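PDB 3EHM: SusD homolog from Bacteroides thetaiotaomicron, which probably binds mucin O-glycans at the cell surface as a SusD-like lipoprotein, helping this gut symbiont to use host mucin glycans. Local coordinates for residues Q34-I39 / L339-A344; Y189-N194 / A246-S251; Q93-Q98 / W133-D138; N54-S59 / P447-A452. All blocks are in the same frame, centred on the assembly; numbering follows the deposited sequence.

Contact 1. Residues Q34-I39 / L339-A344; sequences QRVIPI and LYWFRA
Val-36 packs on Trp-341, and Ile-37 and Ile-39 pack on Leu-339, in a buried contact. It joins the end of helix 23-36 to a classic beta bulge in strand 339-342, where Trp-341 and Phe-342 both pair with Ala-246 of the neighbouring antiparallel strand.

Val-36 lies across the indole at about a right angle. Its CG1 makes a CH-pi contact, 3.9 Å from the centroid of the five-membered ring of Trp-341 and over its face. CG1 is anti to the backbone N (chi1 178°), which leaves CG2 to touch the benzo side, 3.4 Å from Trp-341 CZ2. Ile-131 of helix 116-140 also touches both side chains.

The polar link runs through water. A water lies at the indole edge, in the ring plane, and accepts from Trp-341 NE1 at 3.0 Å and from Ile-37 N at 3.1 Å. An alanine in place of Trp-341 would probably leave Val-36 without its aromatic cover and this water without one of its donors.

The other contacts are aliphatic. Ile-37 CG2 meets Leu-339 CD1 at 3.7 Å. The same methyl of Leu-339 packs on Ile-39 CB. Ile-37 CD1 lies 3.9 Å from Trp-341 CD1, the two side chains running past each other in opposite directions. The same Ile-37 CD1 is 3.5 Å from Tyr-340 O.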
# COMPACT_ATOMS: atom_id res chain seq x y z
N GLN A 34 1.87 -14.04 -7.62
CA GLN A 34 0.90 -13.26 -8.38
C GLN A 34 -0.26 -12.81 -7.51
O GLN A 34 -1.06 -11.98 -7.92
CB GLN A 34 0.37 -14.08 -9.55
CG GLN A 34 1.44 -14.51 -10.52
CD GLN A 34 0.91 -15.49 -11.54
OE1 GLN A 34 0.11 -15.12 -12.40
NE2 GLN A 34 1.33 -16.74 -11.44
N ARG A 35 -0.36 -13.37 -6.30
CA ARG A 35 -1.46 -13.04 -5.38
C ARG A 35 -1.17 -11.94 -4.36
O ARG A 35 -2.10 -11.30 -3.87
CB ARG A 35 -1.89 -14.30 -4.62
CG ARG A 35 -2.48 -15.39 -5.49
CD ARG A 35 -3.79 -14.96 -6.11
NE ARG A 35 -4.39 -16.04 -6.88
CZ ARG A 35 -5.61 -16.01 -7.39
NH1 ARG A 35 -6.37 -14.94 -7.22
NH2 ARG A 35 -6.07 -17.06 -8.07
N VAL A 36 0.10 -11.73 -4.03
CA VAL A 36 0.46 -10.70 -3.05
C VAL A 36 -0.28 -9.41 -3.39
O VAL A 36 -0.94 -8.82 -2.54
CB VAL A 36 1.98 -10.47 -3.05
CG1 VAL A 36 2.34 -9.36 -2.06
CG2 VAL A 36 2.69 -11.77 -2.67
N ILE A 37 -0.14 -8.99 -4.64
CA ILE A 37 -0.82 -7.83 -5.18
C ILE A 37 -1.31 -8.42 -6.50
O ILE A 37 -0.51 -8.74 -7.38
CB ILE A 37 0.13 -6.65 -5.45
CG1 ILE A 37 0.77 -6.18 -4.14
CG2 ILE A 37 -0.65 -5.50 -6.09
CD1 ILE A 37 1.66 -4.96 -4.29
N PRO A 38 -2.64 -8.57 -6.65
CA PRO A 38 -3.31 -9.14 -7.83
C PRO A 38 -2.77 -8.79 -9.21
O PRO A 38 -2.81 -7.64 -9.62
CB PRO A 38 -4.76 -8.69 -7.67
CG PRO A 38 -4.91 -8.52 -6.20
CD PRO A 38 -3.62 -7.87 -5.81
N ILE A 39 -2.31 -9.82 -9.92
CA ILE A 39 -1.80 -9.68 -11.27
C ILE A 39 -1.79 -11.08 -11.88
O ILE A 39 -1.64 -12.07 -11.16
CB ILE A 39 -0.38 -9.09 -11.31
CG1 ILE A 39 0.01 -8.77 -12.75
CG2 ILE A 39 0.61 -10.06 -10.69
CD1 ILE A 39 1.25 -7.91 -12.89
N LEU A 339 4.53 -4.29 -10.70
CA LEU A 339 3.79 -3.90 -9.51
C LEU A 339 4.88 -4.01 -8.46
O LEU A 339 5.67 -4.96 -8.49
CB LEU A 339 2.64 -4.87 -9.22
CG LEU A 339 1.44 -4.73 -10.16
CD1 LEU A 339 0.30 -5.61 -9.66
CD2 LEU A 339 0.99 -3.28 -10.20
N TYR A 340 4.95 -3.05 -7.55
CA TYR A 340 6.00 -3.03 -6.55
C TYR A 340 5.60 -3.49 -5.15
O TYR A 340 4.59 -3.04 -4.61
CB TYR A 340 6.58 -1.62 -6.47
CG TYR A 340 7.07 -1.08 -7.79
CD1 TYR A 340 8.35 -1.38 -8.25
CD2 TYR A 340 6.25 -0.27 -8.58
CE1 TYR A 340 8.81 -0.88 -9.46
CE2 TYR A 340 6.70 0.23 -9.79
CZ TYR A 340 7.97 -0.07 -10.23
OH TYR A 340 8.43 0.45 -11.41
N TRP A 341 6.41 -4.37 -4.58
CA TRP A 341 6.19 -4.90 -3.23
C TRP A 341 6.96 -4.05 -2.22
O TRP A 341 6.43 -3.68 -1.16
CB TRP A 341 6.70 -6.33 -3.12
CG TRP A 341 5.90 -7.38 -3.83
CD1 TRP A 341 4.83 -7.19 -4.66
CD2 TRP A 341 6.13 -8.79 -3.79
NE1 TRP A 341 4.39 -8.40 -5.15
CE2 TRP A 341 5.17 -9.40 -4.63
CE3 TRP A 341 7.07 -9.60 -3.13
CZ2 TRP A 341 5.12 -10.78 -4.83
CZ3 TRP A 341 7.01 -10.97 -3.32
CH2 TRP A 341 6.05 -11.55 -4.17
N PHE A 342 8.21 -3.75 -2.55
CA PHE A 342 9.05 -2.96 -1.65
C PHE A 342 10.19 -2.32 -2.44
O PHE A 342 10.90 -3.01 -3.17
CB PHE A 342 9.61 -3.85 -0.54
CG PHE A 342 9.98 -3.10 0.72
CD1 PHE A 342 10.99 -2.15 0.71
CD2 PHE A 342 9.28 -3.33 1.90
CE1 PHE A 342 11.32 -1.44 1.88
CE2 PHE A 342 9.60 -2.63 3.07
CZ PHE A 342 10.62 -1.68 3.05
N ARG A 343 10.38 -1.01 -2.28
CA ARG A 343 11.43 -0.31 -3.00
C ARG A 343 12.45 0.33 -2.07
O ARG A 343 12.15 0.62 -0.91
CB ARG A 343 10.83 0.76 -3.92
CG ARG A 343 9.64 0.26 -4.72
CD ARG A 343 9.31 1.19 -5.87
NE ARG A 343 10.30 1.11 -6.93
CZ ARG A 343 10.20 1.75 -8.09
NH1 ARG A 343 9.15 2.53 -8.33
NH2 ARG A 343 11.15 1.62 -9.01
N ALA A 344 13.65 0.56 -2.60
CA ALA A 344 14.72 1.15 -1.81
C ALA A 344 14.35 2.49 -1.18
O ALA A 344 14.72 2.77 -0.04
CB ALA A 344 15.97 1.31 -2.69
O HOH W 1 2.06 -9.57 -6.69

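Contact 2. Residues Y189-N194 / A246-S251; sequences YDLIYN and AKIKSS
The ring of Tyr-193 has Ile-192 CG2 over the centre of one face, and Ala-246 CB approaches it obliquely near the hydroxyl, 3.3 Å from Tyr-193 OH. That hydroxyl is hydrogen-bonded to Ser-244 O, and Trp-200 meets the ring edge-to-face. An Asx turn at Asp-190 shapes this loop, which packs beside strand 246-248. Asp-190 OD1 accepts from Ile-192 N and Tyr-193 N, both at 2.8 Å and from the same face of the carboxylate. The bond from Tyr-193 N is the straighter, at 164°.

Ile-192 reaches the strand with two branches. CG2, anti to its backbone N, touches both Tyr-193 and Ala-246 CB. CD1 reaches Lys-247 O at 3.5 Å and also packs on Ile-248 CB. Leu-191 adds CD1 against Ile-248 CD1, the two side chains crossing at a slant.

No direct hydrogen bond joins the segments; waters lie between the two backbones. One sits between Ile-192 O and Lys-247 N. Another donates to Lys-247 O at 2.6 Å and lies near Leu-191 O. A third accepts from Lys-249 N and is 2.7 Å from Leu-191 O.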
# COMPACT_ATOMS: atom_id res chain seq x y z
N TYR A 189 11.34 -20.48 -10.83
CA TYR A 189 10.01 -20.06 -10.42
C TYR A 189 9.98 -18.78 -9.59
O TYR A 189 8.91 -18.36 -9.13
CB TYR A 189 9.34 -21.18 -9.63
CG TYR A 189 9.38 -22.51 -10.34
CD1 TYR A 189 10.27 -23.51 -9.94
CD2 TYR A 189 8.52 -22.78 -11.40
CE1 TYR A 189 10.31 -24.74 -10.59
CE2 TYR A 189 8.56 -24.01 -12.06
CZ TYR A 189 9.45 -24.98 -11.65
OH TYR A 189 9.48 -26.20 -12.28
N ASP A 190 11.14 -18.17 -9.41
CA ASP A 190 11.26 -16.94 -8.62
C ASP A 190 11.09 -15.72 -9.51
O ASP A 190 12.03 -15.27 -10.15
CB ASP A 190 12.64 -16.88 -7.95
CG ASP A 190 12.79 -15.68 -7.03
OD1 ASP A 190 11.92 -14.78 -7.06
OD2 ASP A 190 13.80 -15.62 -6.29
N LEU A 191 9.88 -15.17 -9.52
CA LEU A 191 9.58 -14.01 -10.35
C LEU A 191 10.10 -12.70 -9.75
O LEU A 191 10.05 -11.66 -10.41
CB LEU A 191 8.07 -13.89 -10.57
CG LEU A 191 7.34 -15.17 -11.01
CD1 LEU A 191 5.85 -14.89 -11.16
CD2 LEU A 191 7.93 -15.65 -12.33
N ILE A 192 10.60 -12.75 -8.52
CA ILE A 192 11.09 -11.54 -7.87
C ILE A 192 12.61 -11.36 -7.91
O ILE A 192 13.10 -10.32 -8.35
CB ILE A 192 10.66 -11.48 -6.39
CG1 ILE A 192 9.18 -11.83 -6.24
CG2 ILE A 192 10.97 -10.09 -5.81
CD1 ILE A 192 8.24 -10.87 -6.95
N TYR A 193 13.34 -12.37 -7.44
CA TYR A 193 14.79 -12.28 -7.37
C TYR A 193 15.62 -13.32 -8.13
O TYR A 193 16.81 -13.45 -7.87
CB TYR A 193 15.22 -12.28 -5.91
CG TYR A 193 14.77 -11.07 -5.11
CD1 TYR A 193 14.08 -11.22 -3.91
CD2 TYR A 193 15.08 -9.78 -5.54
CE1 TYR A 193 13.72 -10.12 -3.14
CE2 TYR A 193 14.72 -8.66 -4.77
CZ TYR A 193 14.05 -8.84 -3.58
OH TYR A 193 13.72 -7.75 -2.80
N ASN A 194 15.01 -14.06 -9.04
CA ASN A 194 15.74 -15.06 -9.81
C ASN A 194 16.55 -16.03 -8.93
O ASN A 194 17.67 -16.40 -9.27
CB ASN A 194 16.69 -14.37 -10.79
CG ASN A 194 17.19 -15.30 -11.88
OD1 ASN A 194 18.30 -15.13 -12.40
ND2 ASN A 194 16.38 -16.28 -12.25
N ALA A 246 11.98 -5.22 -4.66
CA ALA A 246 11.13 -6.37 -4.91
C ALA A 246 9.95 -5.95 -5.78
O ALA A 246 9.08 -5.19 -5.34
CB ALA A 246 10.63 -6.96 -3.60
N LYS A 247 9.92 -6.43 -7.02
CA LYS A 247 8.83 -6.11 -7.92
C LYS A 247 8.52 -7.31 -8.80
O LYS A 247 9.35 -8.20 -8.98
CB LYS A 247 9.18 -4.90 -8.80
CG LYS A 247 10.36 -5.11 -9.73
CD LYS A 247 10.55 -3.90 -10.65
CE LYS A 247 11.74 -4.07 -11.58
NZ LYS A 247 13.03 -4.10 -10.83
N ILE A 248 7.31 -7.33 -9.35
CA ILE A 248 6.90 -8.42 -10.22
C ILE A 248 6.42 -7.84 -11.54
O ILE A 248 5.72 -6.83 -11.57
CB ILE A 248 5.78 -9.27 -9.56
CG1 ILE A 248 5.48 -10.50 -10.41
CG2 ILE A 248 4.53 -8.43 -9.36
CD1 ILE A 248 4.53 -11.48 -9.75
N LYS A 249 6.84 -8.45 -12.64
CA LYS A 249 6.45 -7.99 -13.96
C LYS A 249 6.57 -9.15 -14.94
O LYS A 249 7.17 -10.18 -14.61
CB LYS A 249 7.34 -6.84 -14.43
CG LYS A 249 8.80 -7.20 -14.59
CD LYS A 249 9.60 -6.02 -15.12
CE LYS A 249 11.07 -6.37 -15.30
NZ LYS A 249 11.86 -5.21 -15.79
N SER A 250 6.01 -8.98 -16.13
CA SER A 250 6.04 -10.03 -17.14
C SER A 250 7.46 -10.47 -17.45
O SER A 250 8.36 -9.64 -17.56
CB SER A 250 5.35 -9.54 -18.41
OG SER A 250 5.15 -10.61 -19.31
N SER A 251 7.64 -11.78 -17.59
CA SER A 251 8.94 -12.38 -17.90
C SER A 251 8.69 -13.68 -18.64
O SER A 251 7.54 -14.08 -18.84
CB SER A 251 9.71 -12.68 -16.62
OG SER A 251 9.09 -13.72 -15.88
O HOH W 2 10.83 -8.84 -11.03
O HOH W 3 9.18 -10.12 -12.47
O HOH W 4 12.40 -7.82 -7.93

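Contact 3. Residues Q93-Q98 / W133-D138; sequences QNFYSQ and WLRATD
Helix 93-98, with Phe-95 nearest Ala-136, passes helix 133-138 at a closest axis approach of 8.2 Å, and their directions differ by 121°. A wider pi-type turn spans residues 93-97, where Gln-98 N bonds to Gln-93 O.

Tyr-96 and Trp-133 form an offset stack. Ring centroids, taken on the six-membered ring of Trp-133, are 4.4 Å apart and the planes 26° apart. Tyr-96 CE1 sits over the centre of the indole, 3.3 Å from Trp-133 CE2. Tyr-96 CG is anti to its backbone N (chi1 179°), which carries the ring across to the indole. Trp-133 NE1 also bonds to Tyr-96 O at 3.3 Å, with the oxygen tilted out of the ring plane. The same residue thus grips the indole by ring and by backbone. Tyr-96 OH bonds beyond the pair, to Ala-144 O.

This is packing between helices 85-110 and 116-140 in the SusD-like fold, whose regular structure is mainly helical and which is related to tetratricopeptide repeats. The small side chain of Ala-136 probably helps the helices come close; its CB is 3.5 Å from Phe-95 O.

The Arg-135 side chain crosses Phe-95 at about a right angle. Phe-95 CE2 lies over its guanidinium, 3.6 Å from Arg-135 NH2. Arg-135 NH2 forms a salt bridge with Asp-56 OD1 of helix 47-57. It also donates to a water, 2.9 Å away, which lies in the guanidinium plane near Asn-94 O.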
# COMPACT_ATOMS: atom_id res chain seq x y z
N GLN A 93 -10.84 -12.63 0.06
CA GLN A 93 -10.20 -13.55 -0.87
C GLN A 93 -8.92 -12.93 -1.44
O GLN A 93 -7.86 -13.56 -1.46
CB GLN A 93 -11.14 -13.90 -2.03
CG GLN A 93 -12.46 -14.53 -1.62
CD GLN A 93 -13.36 -14.82 -2.82
OE1 GLN A 93 -13.40 -14.06 -3.79
NE2 GLN A 93 -14.09 -15.92 -2.75
N ASN A 94 -9.03 -11.69 -1.90
CA ASN A 94 -7.90 -10.99 -2.51
C ASN A 94 -6.78 -10.61 -1.55
O ASN A 94 -5.63 -10.46 -1.98
CB ASN A 94 -8.40 -9.75 -3.26
CG ASN A 94 -9.32 -10.10 -4.42
OD1 ASN A 94 -9.11 -11.10 -5.11
ND2 ASN A 94 -10.34 -9.28 -4.63
N PHE A 95 -7.10 -10.45 -0.27
CA PHE A 95 -6.08 -10.08 0.71
C PHE A 95 -5.58 -11.26 1.54
O PHE A 95 -4.44 -11.24 2.02
CB PHE A 95 -6.61 -9.01 1.67
CG PHE A 95 -6.58 -7.61 1.11
CD1 PHE A 95 -7.76 -6.88 0.95
CD2 PHE A 95 -5.37 -7.00 0.77
CE1 PHE A 95 -7.74 -5.58 0.46
CE2 PHE A 95 -5.34 -5.69 0.28
CZ PHE A 95 -6.52 -4.98 0.12
N TYR A 96 -6.40 -12.29 1.72
CA TYR A 96 -5.99 -13.41 2.57
C TYR A 96 -6.15 -14.84 2.05
O TYR A 96 -5.17 -15.58 1.97
CB TYR A 96 -6.71 -13.32 3.92
CG TYR A 96 -6.38 -14.45 4.89
CD1 TYR A 96 -5.27 -14.39 5.73
CD2 TYR A 96 -7.19 -15.59 4.96
CE1 TYR A 96 -4.96 -15.43 6.62
CE2 TYR A 96 -6.89 -16.64 5.83
CZ TYR A 96 -5.77 -16.55 6.66
OH TYR A 96 -5.48 -17.59 7.52
N SER A 97 -7.37 -15.24 1.71
CA SER A 97 -7.63 -16.61 1.29
C SER A 97 -7.06 -17.12 -0.03
O SER A 97 -6.71 -18.30 -0.12
CB SER A 97 -9.13 -16.91 1.36
OG SER A 97 -9.87 -16.18 0.40
N GLN A 98 -6.97 -16.28 -1.06
CA GLN A 98 -6.44 -16.76 -2.34
C GLN A 98 -5.00 -17.25 -2.19
O GLN A 98 -4.65 -18.32 -2.69
CB GLN A 98 -6.51 -15.68 -3.42
CG GLN A 98 -7.92 -15.39 -3.96
CD GLN A 98 -8.54 -16.55 -4.75
OE1 GLN A 98 -9.71 -16.50 -5.14
NE2 GLN A 98 -7.75 -17.60 -5.00
N TRP A 133 -0.10 -11.11 3.86
CA TRP A 133 -0.93 -11.03 5.06
C TRP A 133 -0.69 -9.78 5.89
O TRP A 133 -1.49 -9.47 6.78
CB TRP A 133 -0.79 -12.30 5.89
CG TRP A 133 -1.44 -13.48 5.23
CD1 TRP A 133 -2.09 -13.49 4.02
CD2 TRP A 133 -1.50 -14.82 5.73
NE1 TRP A 133 -2.56 -14.75 3.75
CE2 TRP A 133 -2.21 -15.59 4.77
CE3 TRP A 133 -1.03 -15.45 6.89
CZ2 TRP A 133 -2.46 -16.96 4.95
CZ3 TRP A 133 -1.28 -16.81 7.06
CH2 TRP A 133 -1.99 -17.54 6.09
N LEU A 134 0.39 -9.07 5.62
CA LEU A 134 0.65 -7.82 6.32
C LEU A 134 -0.43 -6.87 5.80
O LEU A 134 -0.98 -6.06 6.54
CB LEU A 134 2.04 -7.27 5.99
CG LEU A 134 2.34 -5.85 6.51
CD1 LEU A 134 2.10 -5.80 8.02
CD2 LEU A 134 3.78 -5.47 6.18
N ARG A 135 -0.73 -6.99 4.51
CA ARG A 135 -1.77 -6.18 3.89
C ARG A 135 -3.12 -6.59 4.49
O ARG A 135 -3.95 -5.74 4.81
CB ARG A 135 -1.81 -6.41 2.37
CG ARG A 135 -0.66 -5.78 1.60
CD ARG A 135 -0.41 -6.51 0.29
NE ARG A 135 -1.54 -6.46 -0.65
CZ ARG A 135 -1.83 -5.42 -1.42
NH1 ARG A 135 -1.08 -4.32 -1.38
NH2 ARG A 135 -2.85 -5.48 -2.26
N ALA A 136 -3.33 -7.89 4.62
CA ALA A 136 -4.57 -8.42 5.17
C ALA A 136 -4.88 -7.86 6.55
O ALA A 136 -5.97 -7.33 6.79
CB ALA A 136 -4.51 -9.95 5.23
N THR A 137 -3.93 -7.97 7.47
CA THR A 137 -4.16 -7.45 8.81
C THR A 137 -4.27 -5.93 8.82
O THR A 137 -5.06 -5.36 9.57
CB THR A 137 -3.06 -7.88 9.79
OG1 THR A 137 -3.35 -7.33 11.08
CG2 THR A 137 -1.70 -7.40 9.33
N ASP A 138 -3.50 -5.26 7.97
CA ASP A 138 -3.55 -3.81 7.91
C ASP A 138 -4.86 -3.31 7.31
O ASP A 138 -5.22 -2.14 7.48
CB ASP A 138 -2.36 -3.26 7.12
CG ASP A 138 -1.05 -3.43 7.86
OD1 ASP A 138 -1.10 -3.69 9.09
OD2 ASP A 138 0.02 -3.28 7.24
O HOH W 5 -3.58 -8.33 -2.29
O HOH W 6 -2.66 -9.51 0.45

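Contact 4. Residues N54-S59 / P447-A452; sequences NTDLIS and PNAVEA
The C-terminal part of helix 47-57 meets the start of helix 449-459 here, close to the centre of the chain. Asp-56 faces Ala-449 and Val-450 in the first turn of the second helix. Ala-449 CB points at the first helix and lies 3.6 Å from Asp-56 O. Val-450 CG2 touches Thr-55 O at 3.6 Å and Asp-56 OD1 at 3.8 Å. No direct hydrogen bond crosses the contact. A water does so instead, donating to Asp-56 OD2 at 2.9 Å and to Pro-447 O at 3.2 Å.

Asp-56 CG stands anti to the carbonyl carbon (chi1 -69°), which places the carboxylate beside its own backbone N and near helix 449-459. OD1 accepts from Thr-55 OG1 at 2.6 Å, on the anti side, and also pairs with Arg-135, which probably favours the charged form of this buried group. An alanine at Asp-56 would probably leave Arg-135 without this mate and the water without one acceptor.

Pro-447 follows a cis peptide bond. Asn-448 is the centre of an inverse gamma turn. A wider pi-type turn spans 54-57. The arrangement is helix packing of the SusD-like fold: the N-terminal first turn of helix 449-459, with Asn-448 at the N-cap position, rests against the C-terminal part of helix 47-57.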
# COMPACT_ATOMS: atom_id res chain seq x y z
N ASN A 54 -10.44 -3.97 -6.40
CA ASN A 54 -10.92 -4.24 -5.05
C ASN A 54 -9.88 -3.96 -3.98
O ASN A 54 -10.20 -3.43 -2.91
CB ASN A 54 -11.37 -5.71 -4.97
CG ASN A 54 -11.86 -6.10 -3.59
OD1 ASN A 54 -11.38 -7.07 -3.01
ND2 ASN A 54 -12.83 -5.36 -3.07
N THR A 55 -8.62 -4.30 -4.25
CA THR A 55 -7.56 -4.11 -3.27
C THR A 55 -6.86 -2.76 -3.32
O THR A 55 -6.58 -2.16 -2.28
CB THR A 55 -6.47 -5.19 -3.40
OG1 THR A 55 -5.77 -5.01 -4.64
CG2 THR A 55 -7.08 -6.58 -3.38
N ASP A 56 -6.57 -2.28 -4.53
CA ASP A 56 -5.82 -1.04 -4.70
C ASP A 56 -6.44 0.17 -5.41
O ASP A 56 -6.39 1.29 -4.91
CB ASP A 56 -4.51 -1.35 -5.44
CG ASP A 56 -3.53 -2.17 -4.61
OD1 ASP A 56 -3.88 -3.25 -4.10
OD2 ASP A 56 -2.37 -1.72 -4.50
N LEU A 57 -7.02 -0.07 -6.58
CA LEU A 57 -7.53 1.02 -7.40
C LEU A 57 -8.77 1.82 -7.02
O LEU A 57 -8.70 3.04 -6.95
CB LEU A 57 -7.69 0.52 -8.84
CG LEU A 57 -6.49 -0.26 -9.38
CD1 LEU A 57 -6.69 -0.50 -10.88
CD2 LEU A 57 -5.19 0.51 -9.15
N ILE A 58 -9.90 1.16 -6.78
CA ILE A 58 -11.10 1.93 -6.45
C ILE A 58 -11.34 2.07 -4.96
O ILE A 58 -12.21 2.82 -4.53
CB ILE A 58 -12.35 1.33 -7.14
CG1 ILE A 58 -12.82 0.07 -6.42
CG2 ILE A 58 -12.01 0.99 -8.59
CD1 ILE A 58 -14.12 -0.49 -6.97
N SER A 59 -10.56 1.35 -4.16
CA SER A 59 -10.68 1.42 -2.71
C SER A 59 -9.55 2.24 -2.09
O SER A 59 -9.57 3.48 -2.15
CB SER A 59 -10.71 0.01 -2.11
OG SER A 59 -9.59 -0.75 -2.54
N PRO A 447 2.64 3.29 -7.06
CA PRO A 447 1.21 3.15 -6.77
C PRO A 447 0.82 2.14 -5.68
O PRO A 447 -0.26 1.56 -5.74
CB PRO A 447 0.66 2.74 -8.12
CG PRO A 447 1.70 1.73 -8.54
CD PRO A 447 3.02 2.42 -8.19
N ASN A 448 1.70 1.91 -4.71
CA ASN A 448 1.40 0.95 -3.64
C ASN A 448 0.37 1.58 -2.69
O ASN A 448 0.70 2.06 -1.61
CB ASN A 448 2.68 0.62 -2.86
CG ASN A 448 2.54 -0.63 -2.02
OD1 ASN A 448 1.44 -1.00 -1.59
ND2 ASN A 448 3.67 -1.29 -1.76
N ALA A 449 -0.89 1.55 -3.11
CA ALA A 449 -2.00 2.14 -2.36
C ALA A 449 -2.27 1.61 -0.95
O ALA A 449 -2.51 2.39 -0.03
CB ALA A 449 -3.28 2.03 -3.19
N VAL A 450 -2.24 0.29 -0.77
CA VAL A 450 -2.51 -0.26 0.56
C VAL A 450 -1.53 0.25 1.61
O VAL A 450 -1.94 0.66 2.69
CB VAL A 450 -2.49 -1.81 0.55
CG1 VAL A 450 -2.73 -2.34 1.96
CG2 VAL A 450 -3.57 -2.34 -0.39
N GLU A 451 -0.24 0.24 1.28
CA GLU A 451 0.77 0.70 2.23
C GLU A 451 0.56 2.19 2.55
O GLU A 451 0.67 2.60 3.69
CB GLU A 451 2.18 0.48 1.65
CG GLU A 451 3.33 0.84 2.58
CD GLU A 451 3.32 0.09 3.90
OE1 GLU A 451 2.80 -1.04 3.96
OE2 GLU A 451 3.86 0.64 4.89
N ALA A 452 0.25 2.98 1.53
CA ALA A 452 0.03 4.41 1.72
C ALA A 452 -1.20 4.65 2.59
O ALA A 452 -1.22 5.54 3.44
CB ALA A 452 -0.14 5.10 0.38
O HOH W 7 -0.13 -1.56 -6.40

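Overall arrangement
Contact 1 links the others, touching all three. Its centre is about 10 Å from that of contact 2, and strands 339-342 and 246-248 pair in one antiparallel sheet; Trp-341 CH2 also packs on Ile-192 CD1 at 3.6 Å. Contacts 3 and 4 have centres about 13 Å apart. They are joined by the charged pair between them and by a probable hydrogen bond from Asn-94 ND2 to Asn-54 OD1, 2.9 Å. Contact 2 stands apart, its centre about 20 Å from those of contacts 3 and 4. No ligand accompanies these segments, and no glycan site can be assigned to them; the geometry is that of internal packing.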